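Local coordinates for protein orotidine 5'-phosphate decarboxylase (Pyrococcus horikoshii, PDB 2CZD) that probably catalyses the decarboxylation of orotidine 5'-monophosphate to uridine 5'-monophosphate, the last step of de novo UMP biosynthesis, and works as a homodimer, at residues Val88-Val93 / Ala128-Pro133; Tyr148-Leu153 / Ile157-Pro162. All coordinates share one frame; numbering follows the deposited sequence.

Contact 1: Val88-Val93 / Ala128-Pro133; sequences VGRDSV and ANEIEP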
loop_
_atom_site.group_PDB
_atom_site.type_symbol
_atom_site.label_atom_id
_atom_site.label_comp_id
_atom_site.label_asym_id
_atom_site.label_seq_id
_atom_site.Cartn_x
_atom_site.Cartn_y
_atom_site.Cartn_z
ATOM N N VAL B 88 9.095 2.607 5.289
ATOM C CA VAL B 88 8.274 3.068 6.390
ATOM C C VAL B 88 8.822 2.732 7.770
ATOM O O VAL B 88 8.342 3.251 8.768
ATOM C CB VAL B 88 6.811 2.564 6.168
ATOM C CG1 VAL B 88 5.867 3.040 7.262
ATOM C CG2 VAL B 88 6.311 3.125 4.828
ATOM N N GLY B 89 9.832 1.873 7.831
ATOM C CA GLY B 89 10.406 1.574 9.130
ATOM C C GLY B 89 10.374 0.109 9.508
ATOM O O GLY B 89 9.553 -0.653 9.007
ATOM N N ARG B 90 11.276 -0.267 10.408
ATOM C CA ARG B 90 11.382 -1.641 10.884
ATOM C C ARG B 90 10.144 -2.098 11.672
ATOM O O ARG B 90 9.778 -3.270 11.611
ATOM C CB ARG B 90 12.629 -1.774 11.756
ATOM C CG ARG B 90 13.914 -1.558 10.973
ATOM C CD ARG B 90 15.081 -1.324 11.936
ATOM N NE ARG B 90 16.409 -1.291 11.302
ATOM C CZ ARG B 90 16.923 -0.289 10.580
ATOM N NH1 ARG B 90 16.241 0.832 10.341
ATOM N NH2 ARG B 90 18.176 -0.397 10.126
ATOM N N ASP B 91 9.504 -1.189 12.403
ATOM C CA ASP B 91 8.310 -1.569 13.145
ATOM C C ASP B 91 7.183 -1.963 12.201
ATOM O O ASP B 91 6.483 -2.946 12.453
ATOM C CB ASP B 91 7.866 -0.478 14.152
ATOM C CG ASP B 91 7.825 0.929 13.563
ATOM O OD1 ASP B 91 7.546 1.870 14.341
ATOM O OD2 ASP B 91 8.060 1.112 12.362
ATOM N N SER B 92 7.014 -1.214 11.113
ATOM C CA SER B 92 5.993 -1.554 10.139
ATOM C C SER B 92 6.308 -2.881 9.445
ATOM O O SER B 92 5.387 -3.637 9.126
ATOM C CB SER B 92 5.809 -0.423 9.126
ATOM O OG SER B 92 5.143 0.671 9.752
ATOM N N VAL B 93 7.595 -3.185 9.245
ATOM C CA VAL B 93 7.967 -4.463 8.634
ATOM C C VAL B 93 7.709 -5.586 9.637
ATOM O O VAL B 93 7.068 -6.599 9.301
ATOM C CB VAL B 93 9.459 -4.499 8.272
ATOM C CG1 VAL B 93 9.823 -5.882 7.748
ATOM C CG2 VAL B 93 9.765 -3.453 7.197
ATOM N N ALA B 128 17.229 -5.244 5.413
ATOM C CA ALA B 128 16.824 -6.617 5.107
ATOM C C ALA B 128 17.820 -7.615 5.746
ATOM O O ALA B 128 17.433 -8.665 6.231
ATOM C CB ALA B 128 16.762 -6.825 3.590
ATOM N N ASN B 129 19.108 -7.290 5.749
ATOM C CA ASN B 129 20.067 -8.207 6.359
ATOM C C ASN B 129 19.803 -8.371 7.859
ATOM O O ASN B 129 20.020 -9.446 8.418
ATOM C CB ASN B 129 21.488 -7.711 6.113
ATOM C CG ASN B 129 21.925 -7.917 4.686
ATOM O OD1 ASN B 129 21.304 -8.688 3.942
ATOM N ND2 ASN B 129 23.003 -7.250 4.297
ATOM N N GLU B 130 19.320 -7.313 8.503
ATOM C CA GLU B 130 19.033 -7.356 9.932
ATOM C C GLU B 130 17.775 -8.171 10.190
ATOM O O GLU B 130 17.737 -9.040 11.069
ATOM C CB GLU B 130 18.790 -5.941 10.481
ATOM C CG GLU B 130 19.992 -5.005 10.543
ATOM C CD GLU B 130 19.627 -3.626 11.124
ATOM O OE1 GLU B 130 20.507 -2.741 11.140
ATOM O OE2 GLU B 130 18.466 -3.418 11.567
ATOM N N ILE B 131 16.738 -7.894 9.404
ATOM C CA ILE B 131 15.452 -8.547 9.587
ATOM C C ILE B 131 15.378 -9.990 9.098
ATOM O O ILE B 131 14.653 -10.807 9.668
ATOM C CB ILE B 131 14.340 -7.688 8.931
ATOM C CG1 ILE B 131 14.105 -6.439 9.797
ATOM C CG2 ILE B 131 13.037 -8.490 8.788
ATOM C CD1 ILE B 131 13.103 -5.462 9.234
ATOM N N GLU B 132 16.161 -10.301 8.063
ATOM C CA GLU B 132 16.183 -11.628 7.454
ATOM C C GLU B 132 14.798 -12.109 6.977
ATOM O O GLU B 132 14.245 -13.090 7.481
ATOM C CB GLU B 132 16.832 -12.669 8.387
ATOM C CG GLU B 132 18.269 -12.332 8.734
ATOM C CD GLU B 132 18.901 -13.311 9.725
ATOM O OE1 GLU B 132 20.087 -13.116 10.056
ATOM O OE2 GLU B 132 18.218 -14.256 10.188
ATOM N N PRO B 133 14.196 -11.377 6.026
ATOM C CA PRO B 133 12.889 -11.755 5.474
ATOM C C PRO B 133 13.120 -12.991 4.588
ATOM O O PRO B 133 14.262 -13.394 4.350
ATOM C CB PRO B 133 12.515 -10.551 4.605
ATOM C CG PRO B 133 13.872 -10.117 4.077
ATOM C CD PRO B 133 14.734 -10.188 5.335
#
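R90 and E130 reach each other with CG anti to the carbonyl carbon (chi1 -65° in R90, much the same in E130); R90 runs extended as far as NE and then turns at its guanidinium, while E130 runs extended to its carboxylate. R90 NE donates to E130 OE2 at 3.0 Å, the hydrogen bond nearly straight and the oxygen within the guanidinium plane. On the glutamate side the donor comes to the syn side of OE2, about 30° out of the carboxylate plane, and the two flat groups are turned 42° apart. R90 NH2 adds only weak bonds, 3.4 Å to E130 OE2 and 3.5 Å to E130 OE1. The far nitrogen, NH1, forms a salt bridge with E115 of the second subunit, which makes R90 a link between two acidic partners. A leucine here would probably leave E130 without its counter-charge and remove the tie to E115 of the second subunit. Beneath the salt bridge the contact turns apolar: I131 CD1 rests against V93 CG1 at 3.6 Å, the isoleucine approaching obliquely. I131 also packs on M94 and K97, further along the helix that V93 belongs to, while V93 leans on I102 of strand 101-105. The start of helix 90-97 is thus joined to the end of helix 121-131, two neighbours on the outside of the barrel, with strand 101-105 beneath V93, A128 and P133.

Contact 2: Tyr148-Leu153 / Ile157-Pro162; sequences YIRDRL and IKILAP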
loop_
_atom_site.group_PDB
_atom_site.type_symbol
_atom_site.label_atom_id
_atom_site.label_comp_id
_atom_site.label_asym_id
_atom_site.label_seq_id
_atom_site.Cartn_x
_atom_site.Cartn_y
_atom_site.Cartn_z
ATOM N N TYR B 148 24.136 -7.093 -8.112
ATOM C CA TYR B 148 24.450 -5.989 -7.212
ATOM C C TYR B 148 23.810 -6.253 -5.858
ATOM O O TYR B 148 24.435 -6.091 -4.809
ATOM C CB TYR B 148 23.905 -4.674 -7.763
ATOM C CG TYR B 148 24.204 -3.487 -6.881
ATOM C CD1 TYR B 148 25.333 -2.707 -7.097
ATOM C CD2 TYR B 148 23.371 -3.154 -5.824
ATOM C CE1 TYR B 148 25.624 -1.615 -6.276
ATOM C CE2 TYR B 148 23.656 -2.062 -4.988
ATOM C CZ TYR B 148 24.786 -1.299 -5.230
ATOM O OH TYR B 148 25.064 -0.204 -4.437
ATOM N N ILE B 149 22.548 -6.652 -5.892
ATOM C CA ILE B 149 21.837 -6.924 -4.654
ATOM C C ILE B 149 22.375 -8.186 -3.980
ATOM O O ILE B 149 22.597 -8.206 -2.765
ATOM C CB ILE B 149 20.302 -7.022 -4.923
ATOM C CG1 ILE B 149 19.799 -5.614 -5.301
ATOM C CG2 ILE B 149 19.571 -7.642 -3.726
ATOM C CD1 ILE B 149 18.350 -5.555 -5.782
ATOM N N ARG B 150 22.584 -9.228 -4.765
ATOM C CA ARG B 150 23.091 -10.481 -4.227
ATOM C C ARG B 150 24.428 -10.288 -3.497
ATOM O O ARG B 150 24.660 -10.916 -2.453
ATOM C CB ARG B 150 23.247 -11.498 -5.378
ATOM C CG ARG B 150 23.723 -12.881 -4.955
ATOM C CD ARG B 150 22.666 -13.633 -4.120
ATOM N NE ARG B 150 22.679 -13.281 -2.698
ATOM C CZ ARG B 150 21.685 -13.559 -1.851
ATOM N NH1 ARG B 150 20.584 -14.177 -2.279
ATOM N NH2 ARG B 150 21.812 -13.242 -0.567
ATOM N N ASP B 151 25.293 -9.425 -4.032
ATOM C CA ASP B 151 26.603 -9.206 -3.422
ATOM C C ASP B 151 26.522 -8.486 -2.076
ATOM O O ASP B 151 27.493 -8.496 -1.315
ATOM C CB ASP B 151 27.505 -8.380 -4.345
ATOM C CG ASP B 151 27.890 -9.113 -5.620
ATOM O OD1 ASP B 151 27.785 -10.356 -5.657
ATOM O OD2 ASP B 151 28.314 -8.433 -6.582
ATOM N N ARG B 152 25.385 -7.851 -1.786
ATOM C CA ARG B 152 25.230 -7.105 -0.541
ATOM C C ARG B 152 24.267 -7.755 0.439
ATOM O O ARG B 152 24.250 -7.410 1.623
ATOM C CB ARG B 152 24.748 -5.686 -0.865
ATOM C CG ARG B 152 25.805 -4.886 -1.588
ATOM C CD ARG B 152 25.261 -3.666 -2.293
ATOM N NE ARG B 152 26.385 -2.916 -2.847
ATOM C CZ ARG B 152 27.129 -3.312 -3.881
ATOM N NH1 ARG B 152 28.148 -2.559 -4.287
ATOM N NH2 ARG B 152 26.847 -4.436 -4.540
ATOM N N LEU B 153 23.488 -8.706 -0.065
ATOM C CA LEU B 153 22.460 -9.382 0.714
ATOM C C LEU B 153 22.927 -10.642 1.428
ATOM O O LEU B 153 23.606 -11.488 0.838
ATOM C CB LEU B 153 21.276 -9.725 -0.206
ATOM C CG LEU B 153 19.968 -10.252 0.409
ATOM C CD1 LEU B 153 19.244 -9.136 1.172
ATOM C CD2 LEU B 153 19.057 -10.740 -0.727
ATOM N N ILE B 157 18.741 -15.204 2.401
ATOM C CA ILE B 157 17.622 -14.383 1.942
ATOM C C ILE B 157 17.548 -14.550 0.433
ATOM O O ILE B 157 18.544 -14.329 -0.261
ATOM C CB ILE B 157 17.824 -12.882 2.277
ATOM C CG1 ILE B 157 18.020 -12.721 3.793
ATOM C CG2 ILE B 157 16.586 -12.067 1.811
ATOM C CD1 ILE B 157 18.392 -11.307 4.240
ATOM N N LYS B 158 16.372 -14.940 -0.054
ATOM C CA LYS B 158 16.158 -15.177 -1.483
ATOM C C LYS B 158 15.954 -13.894 -2.279
ATOM O O LYS B 158 15.658 -12.824 -1.730
ATOM C CB LYS B 158 14.921 -16.055 -1.707
ATOM C CG LYS B 158 14.848 -17.346 -0.889
ATOM C CD LYS B 158 15.931 -18.312 -1.272
ATOM C CE LYS B 158 15.791 -19.614 -0.466
ATOM N NZ LYS B 158 16.857 -20.615 -0.760
ATOM N N ILE B 159 16.158 -14.013 -3.591
ATOM C CA ILE B 159 15.931 -12.907 -4.494
ATOM C C ILE B 159 14.885 -13.334 -5.526
ATOM O O ILE B 159 14.986 -14.417 -6.127
ATOM C CB ILE B 159 17.218 -12.503 -5.214
ATOM C CG1 ILE B 159 18.161 -11.844 -4.212
ATOM C CG2 ILE B 159 16.922 -11.520 -6.343
ATOM C CD1 ILE B 159 19.524 -11.453 -4.825
ATOM N N LEU B 160 13.864 -12.503 -5.699
ATOM C CA LEU B 160 12.816 -12.754 -6.689
ATOM C C LEU B 160 13.021 -11.673 -7.746
ATOM O O LEU B 160 13.087 -10.495 -7.414
ATOM C CB LEU B 160 11.421 -12.633 -6.057
ATOM C CG LEU B 160 11.077 -13.710 -5.022
ATOM C CD1 LEU B 160 11.613 -13.295 -3.653
ATOM C CD2 LEU B 160 9.560 -13.899 -4.924
ATOM N N ALA B 161 13.099 -12.061 -9.017
ATOM C CA ALA B 161 13.388 -11.095 -10.079
ATOM C C ALA B 161 12.357 -10.966 -11.199
ATOM O O ALA B 161 12.158 -11.906 -11.989
ATOM C CB ALA B 161 14.752 -11.409 -10.709
ATOM N N PRO B 162 11.667 -9.818 -11.257
ATOM C CA PRO B 162 10.672 -9.558 -12.296
ATOM C C PRO B 162 11.391 -8.851 -13.456
ATOM O O PRO B 162 12.582 -8.530 -13.382
ATOM C CB PRO B 162 9.696 -8.604 -11.610
ATOM C CG PRO B 162 10.627 -7.747 -10.762
ATOM C CD PRO B 162 11.659 -8.752 -10.230
#
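R150 curls back over I159 to grip the carbonyl of I157, supplying the polar link of the contact, while L153, I157 and I159 make its apolar packing. The arginine CG stands anti to the backbone N (chi1 -178°), and bends at chi2 and chi3 turn the guanidinium toward the strand. R150 NH1 then meets I157 O at 2.9 Å, almost end-on to the carbonyl and in the guanidinium plane. The edge of the same group also serves L153 O: R150 NH2 donates to it at 2.9 Å, coming from above the carbonyl plane and not along a lone pair. The guanidinium therefore bridges two main-chain oxygens, one on each side of the short connection between L153 and I157, which fixes its rotation. I159 crosses R150 obliquely, its CD1 lying 3.7 Å from R150 CA and 3.8 Å from R150 CB, and it also touches I149 CG2. L153 packs beside I159. Its CD2 lies on I157 CG2 at 3.8 Å, where the two side chains are roughly perpendicular, and on I159 CG1 at 3.8 Å, where they run antiparallel alongside one another. V136 of strand 135-137 lies against both I149 and L153. This is the helix-to-strand half of a beta-alpha-beta unit, strand 135-137, helix 144-150 and strand 158-161, as repeated round a TIM barrel; the strand leads into P162, the first of the run of residues P162-K172 that bind substrate.

In the fold
Along the chain, contact 1 is complete before the first segment of contact 2 begins; their centres lie about 15 Å apart on the same barrel of eight parallel strands. Contact 1 joins two outer helices, its centre about 17 Å from the centre of the chain, whereas contact 2 ties a helix to a barrel strand and is more deeply buried. They meet at the end of helix 121-131, where N129 ND2 probably hydrogen-bonds to R152 O at 3.0 Å and the carbonyl oxygens of A128 and P133 pack against the I157 side chain. Contact 1 also reaches the second subunit, which contact 2 does not, so the touching segments run from the dimer interface to the strand leading into the substrate site.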